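Local coordinates for protein cyclic GMP-AMP synthase-like receptor (Tribolium castaneum, PDB 7LT2) that senses double-stranded RNA in the cytoplasm and, as a nucleotidyltransferase, makes the cyclic dinucleotide 2',3'-cGAMP from ATP and GTP to trigger innate immune responses, at residues Phe95-Leu100 with Asn126-Thr131; Asp193-Phe198 with Phe223-Lys228. All blocks are in the same frame, centred on the assembly; numbering follows the deposited sequence.

Interaction 1. Residues Phe95-Leu100 with Asn126-Thr131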
# COMPACT_ATOMS: atom_id res chain seq x y z
N PHE A 95 1.35 13.75 -9.74
CA PHE A 95 1.63 12.89 -10.88
C PHE A 95 2.80 13.44 -11.68
O PHE A 95 3.03 14.65 -11.72
CB PHE A 95 0.39 12.73 -11.77
CG PHE A 95 -0.75 12.05 -11.08
CD1 PHE A 95 -1.62 12.78 -10.29
CD2 PHE A 95 -0.94 10.69 -11.21
CE1 PHE A 95 -2.67 12.16 -9.64
CE2 PHE A 95 -1.99 10.06 -10.56
CZ PHE A 95 -2.86 10.80 -9.78
N VAL A 96 3.53 12.54 -12.34
CA VAL A 96 4.73 12.90 -13.06
C VAL A 96 4.71 12.26 -14.44
O VAL A 96 3.98 11.30 -14.70
CB VAL A 96 6.01 12.47 -12.30
CG1 VAL A 96 6.07 13.14 -10.92
CG2 VAL A 96 6.08 10.96 -12.18
N TRP A 97 5.53 12.81 -15.33
CA TRP A 97 5.85 12.21 -16.61
C TRP A 97 7.29 11.72 -16.59
O TRP A 97 8.13 12.26 -15.86
CB TRP A 97 5.66 13.20 -17.77
CG TRP A 97 4.23 13.59 -18.01
CD1 TRP A 97 3.13 13.12 -17.37
CD2 TRP A 97 3.76 14.54 -18.98
NE1 TRP A 97 2.00 13.72 -17.87
CE2 TRP A 97 2.36 14.59 -18.86
CE3 TRP A 97 4.39 15.35 -19.93
CZ2 TRP A 97 1.57 15.42 -19.66
CZ3 TRP A 97 3.61 16.17 -20.73
CH2 TRP A 97 2.21 16.20 -20.59
N LEU A 98 7.58 10.71 -17.40
CA LEU A 98 8.91 10.12 -17.46
C LEU A 98 9.26 9.90 -18.92
O LEU A 98 8.58 9.15 -19.62
CB LEU A 98 8.98 8.81 -16.67
CG LEU A 98 10.34 8.22 -16.25
CD1 LEU A 98 11.09 7.62 -17.42
CD2 LEU A 98 11.20 9.26 -15.55
N LYS A 99 10.32 10.55 -19.39
CA LYS A 99 10.77 10.38 -20.76
C LYS A 99 12.24 9.98 -20.77
O LYS A 99 12.98 10.23 -19.82
CB LYS A 99 10.54 11.64 -21.61
CG LYS A 99 11.23 12.89 -21.09
CD LYS A 99 11.09 14.03 -22.09
CE LYS A 99 11.40 15.38 -21.46
NZ LYS A 99 12.80 15.47 -20.96
N LEU A 100 12.64 9.34 -21.86
CA LEU A 100 14.02 8.90 -22.04
C LEU A 100 14.65 9.77 -23.12
O LEU A 100 14.09 9.90 -24.21
CB LEU A 100 14.10 7.42 -22.42
CG LEU A 100 13.77 6.34 -21.38
CD1 LEU A 100 12.29 6.31 -21.03
CD2 LEU A 100 14.22 4.97 -21.89
N ASN A 126 7.50 10.04 -28.59
CA ASN A 126 8.57 10.84 -27.99
C ASN A 126 9.22 10.15 -26.80
O ASN A 126 9.83 10.82 -25.95
CB ASN A 126 8.07 12.23 -27.60
CG ASN A 126 7.58 13.03 -28.79
OD1 ASN A 126 8.37 13.46 -29.63
ND2 ASN A 126 6.27 13.25 -28.85
N ASP A 127 9.11 8.82 -26.72
CA ASP A 127 9.80 8.01 -25.71
C ASP A 127 9.35 8.36 -24.30
O ASP A 127 10.14 8.37 -23.35
CB ASP A 127 11.32 8.14 -25.84
CG ASP A 127 11.88 7.33 -27.00
OD1 ASP A 127 11.11 6.54 -27.59
OD2 ASP A 127 13.07 7.48 -27.32
N PHE A 128 8.05 8.64 -24.14
CA PHE A 128 7.46 8.77 -22.82
C PHE A 128 7.04 7.40 -22.31
O PHE A 128 6.43 6.62 -23.05
CB PHE A 128 6.25 9.71 -22.84
CG PHE A 128 6.61 11.16 -22.81
CD1 PHE A 128 6.76 11.82 -21.60
CD2 PHE A 128 6.79 11.88 -23.98
CE1 PHE A 128 7.09 13.16 -21.55
CE2 PHE A 128 7.11 13.22 -23.94
CZ PHE A 128 7.26 13.86 -22.73
N LEU A 129 7.37 7.11 -21.05
CA LEU A 129 6.90 5.89 -20.41
C LEU A 129 5.38 5.91 -20.34
O LEU A 129 4.78 6.89 -19.90
CB LEU A 129 7.48 5.79 -19.00
CG LEU A 129 8.56 4.75 -18.67
CD1 LEU A 129 8.75 4.68 -17.16
CD2 LEU A 129 8.23 3.38 -19.25
N ASP A 130 4.75 4.81 -20.75
CA ASP A 130 3.30 4.75 -20.89
C ASP A 130 2.73 3.75 -19.89
O ASP A 130 3.16 2.59 -19.85
CB ASP A 130 2.92 4.38 -22.33
CG ASP A 130 1.43 4.47 -22.58
OD1 ASP A 130 0.70 3.57 -22.12
OD2 ASP A 130 0.99 5.44 -23.23
N THR A 131 1.75 4.19 -19.10
CA THR A 131 1.19 3.33 -18.06
C THR A 131 0.43 2.15 -18.66
O THR A 131 0.57 1.01 -18.19
CB THR A 131 0.26 4.13 -17.14
OG1 THR A 131 -0.79 4.72 -17.91
CG2 THR A 131 1.02 5.21 -16.41
O HOH W 1 5.32 9.52 -18.96
O HOH W 2 15.42 8.27 -26.10

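Interaction 2. Residues Asp193-Phe198 with Phe223-Lys228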
# COMPACT_ATOMS: atom_id res chain seq x y z
N ASP A 193 -1.62 -8.27 -5.60
CA ASP A 193 -1.65 -7.61 -6.90
C ASP A 193 -0.23 -7.39 -7.39
O ASP A 193 0.63 -6.91 -6.65
CB ASP A 193 -2.41 -6.29 -6.82
CG ASP A 193 -3.92 -6.48 -6.79
OD1 ASP A 193 -4.38 -7.63 -6.66
OD2 ASP A 193 -4.64 -5.46 -6.89
N LEU A 194 0.02 -7.72 -8.66
CA LEU A 194 1.37 -7.66 -9.23
C LEU A 194 1.49 -6.37 -10.03
O LEU A 194 1.01 -6.28 -11.16
CB LEU A 194 1.63 -8.89 -10.09
CG LEU A 194 1.30 -10.24 -9.45
CD1 LEU A 194 1.52 -11.37 -10.45
CD2 LEU A 194 2.11 -10.46 -8.19
N VAL A 195 2.11 -5.36 -9.42
CA VAL A 195 2.10 -3.99 -9.93
C VAL A 195 3.48 -3.65 -10.50
O VAL A 195 4.47 -3.61 -9.76
CB VAL A 195 1.72 -2.99 -8.82
CG1 VAL A 195 1.61 -1.58 -9.38
CG2 VAL A 195 0.41 -3.43 -8.14
N ALA A 196 3.53 -3.37 -11.80
CA ALA A 196 4.77 -3.00 -12.46
C ALA A 196 5.10 -1.54 -12.19
O ALA A 196 4.34 -0.65 -12.58
CB ALA A 196 4.66 -3.25 -13.96
N CYS A 197 6.24 -1.29 -11.54
CA CYS A 197 6.67 0.05 -11.16
C CYS A 197 8.07 0.32 -11.69
O CYS A 197 8.80 -0.60 -12.07
CB CYS A 197 6.68 0.23 -9.64
SG CYS A 197 5.12 -0.23 -8.82
N PHE A 198 8.46 1.59 -11.70
CA PHE A 198 9.81 1.99 -12.08
C PHE A 198 10.45 2.76 -10.93
O PHE A 198 9.86 3.71 -10.40
CB PHE A 198 9.81 2.83 -13.36
CG PHE A 198 9.62 2.00 -14.60
CD1 PHE A 198 10.71 1.43 -15.24
CD2 PHE A 198 8.36 1.76 -15.10
CE1 PHE A 198 10.54 0.66 -16.38
CE2 PHE A 198 8.18 0.99 -16.23
CZ PHE A 198 9.27 0.44 -16.87
N PHE A 223 9.70 5.27 -6.23
CA PHE A 223 9.27 4.69 -7.49
C PHE A 223 7.97 5.31 -7.96
O PHE A 223 7.27 6.00 -7.21
CB PHE A 223 9.17 3.14 -7.42
CG PHE A 223 8.32 2.60 -6.29
CD1 PHE A 223 8.86 2.38 -5.04
CD2 PHE A 223 7.00 2.23 -6.53
CE1 PHE A 223 8.09 1.84 -4.01
CE2 PHE A 223 6.22 1.68 -5.52
CZ PHE A 223 6.77 1.49 -4.26
N ILE A 224 7.69 5.10 -9.24
CA ILE A 224 6.46 5.58 -9.86
C ILE A 224 5.57 4.38 -10.14
O ILE A 224 6.04 3.27 -10.42
CB ILE A 224 6.71 6.40 -11.14
CG1 ILE A 224 7.37 5.55 -12.23
CG2 ILE A 224 7.51 7.66 -10.81
CD1 ILE A 224 7.60 6.30 -13.57
N VAL A 225 4.26 4.61 -10.05
CA VAL A 225 3.24 3.57 -10.07
C VAL A 225 2.28 3.87 -11.21
O VAL A 225 1.90 5.04 -11.40
CB VAL A 225 2.52 3.49 -8.71
CG1 VAL A 225 1.41 2.46 -8.73
CG2 VAL A 225 3.51 3.16 -7.60
N PRO A 226 1.87 2.87 -12.01
CA PRO A 226 1.06 3.16 -13.20
C PRO A 226 -0.41 3.38 -12.92
O PRO A 226 -1.27 2.85 -13.63
CB PRO A 226 1.27 1.91 -14.06
CG PRO A 226 1.48 0.81 -13.06
CD PRO A 226 2.21 1.44 -11.89
N LYS A 227 -0.72 4.15 -11.88
CA LYS A 227 -2.09 4.52 -11.56
C LYS A 227 -2.35 5.92 -12.09
O LYS A 227 -1.72 6.89 -11.63
CB LYS A 227 -2.34 4.45 -10.05
CG LYS A 227 -3.78 4.73 -9.66
CD LYS A 227 -4.11 4.26 -8.26
CE LYS A 227 -3.51 5.16 -7.20
NZ LYS A 227 -4.36 5.20 -5.97
N LYS A 228 -3.26 6.04 -13.04
CA LYS A 228 -3.57 7.32 -13.65
C LYS A 228 -4.46 8.14 -12.72
O LYS A 228 -5.07 7.60 -11.79
CB LYS A 228 -4.24 7.11 -15.00
CG LYS A 228 -5.58 6.40 -14.94
CD LYS A 228 -6.13 6.21 -16.35
CE LYS A 228 -7.19 5.12 -16.40
NZ LYS A 228 -8.45 5.52 -15.72

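Interaction 1. Residues Phe95-Leu100 with Asn126-Thr131
Leu98 and Leu100 on strand 95-100 take up the backbone of Asp127-Leu129 through a single beta bridge, Lys99 against Phe128, on the loop that leads into helix 131-147 of the Mab-21 nucleotidyltransferase domain. Leu129 N donates to Leu98 O at 2.8 Å, almost straight at hydrogen (164°). Two residues along the strand, Leu100 N gives a longer bond of 3.1 Å to Asp127 O, the donor tilted out of that carbonyl's plane. Beside these bonds the side chains settle in two groups. Lys99 CB lies over one face of the Phe128 ring, 3.9 Å from its centroid, a CH-pi contact; chi1 of 59° tucks CG over the backbone, flanked by N and C, and the aliphatic chain then runs on alongside the ring, CD near CZ, before the ammonium end turns off elsewhere. Trp97 meets the same ring obliquely, CE3 being 3.8 Å from Phe128 CE1 with the planes nearly perpendicular. Arg238 makes cation-pi contacts with both aromatics. In the second group Leu98 and Leu129 run alongside each other and touch through their CD1 methyls. Further out, Arg119 forms a salt bridge with Asp127 OD1, and Asp130 OD1 N-caps helix 131-147 by accepting from Lys133 N. Water fills in at both ends of the bridge: one molecule accepts from Leu98 N and lies within hydrogen-bonding distance of Leu129 O, to which Trp240 NE1 also donates, while a second donates to Leu100 O and to Asp127 OD2, both 2.8 Å from that water.

Interaction 2. Residues Asp193-Phe198 with Phe223-Lys228
Strands 193-198 and 223-225 meet antiparallel, their axes 4.8 Å apart with N-to-C directions at 139°, and are joined at the hydrogen-bonded pair Phe198 and Ile224. Ile224 N donates to Phe198 O at 2.8 Å; the return bond from Phe198 N to Ile224 O is longer, 3.2 Å, and lies in the carbonyl plane. On the face of this pair Phe198 CB packs against Ile224 CG1, while the Phe198 ring turns off from this strand pair. Cys197 approaches Phe223 obliquely, CB 3.7 Å from CD2. With chi1 at -52°, its SG is anti to the carbonyl carbon, near both the Phe223 ring, as a sulfur-aromatic contact, and Val225 CG2. This is the central sheet of the nucleotidyltransferase fold: strand 188-200 also carries Asp193, which probably binds the catalytic magnesium and GTP, as in related enzymes, and Phe223 lies close to Ser243 and Gln245 of the predicted nucleotide site. Beyond Val225 the chain leaves the strand. Pro226 brings its ring up to the neighbouring strand, CD 4.0 Å from Val195 CG1, whose other neighbour here is Val225 CG1. The same proline covers Ala196 O, a buried carbonyl with no hydrogen-bond partner in the model, CD standing 3.1 Å from the oxygen.

In the fold
Interaction 1 closes before interaction 2 opens along the chain, yet their centres are only 13 Å apart and both reach the same mixed sheet within the nucleotidyltransferase domain. Strand 240-243 pairs antiparallel with both 95-100 and 222-225, bridging the first strand of interaction 1 to the second of interaction 2. The two contacts also touch directly: Leu129 CD1 meets Phe198 CD2 at 3.6 Å, and Thr131 CG2 packs on Pro226. Helix 131-147, which starts at the loop of interaction 1, runs on past Ala196 and Pro226. Interaction 1 lies farther out, about 23 Å from the chain centre against 11 Å, with interaction 2 nearer the probable catalytic site.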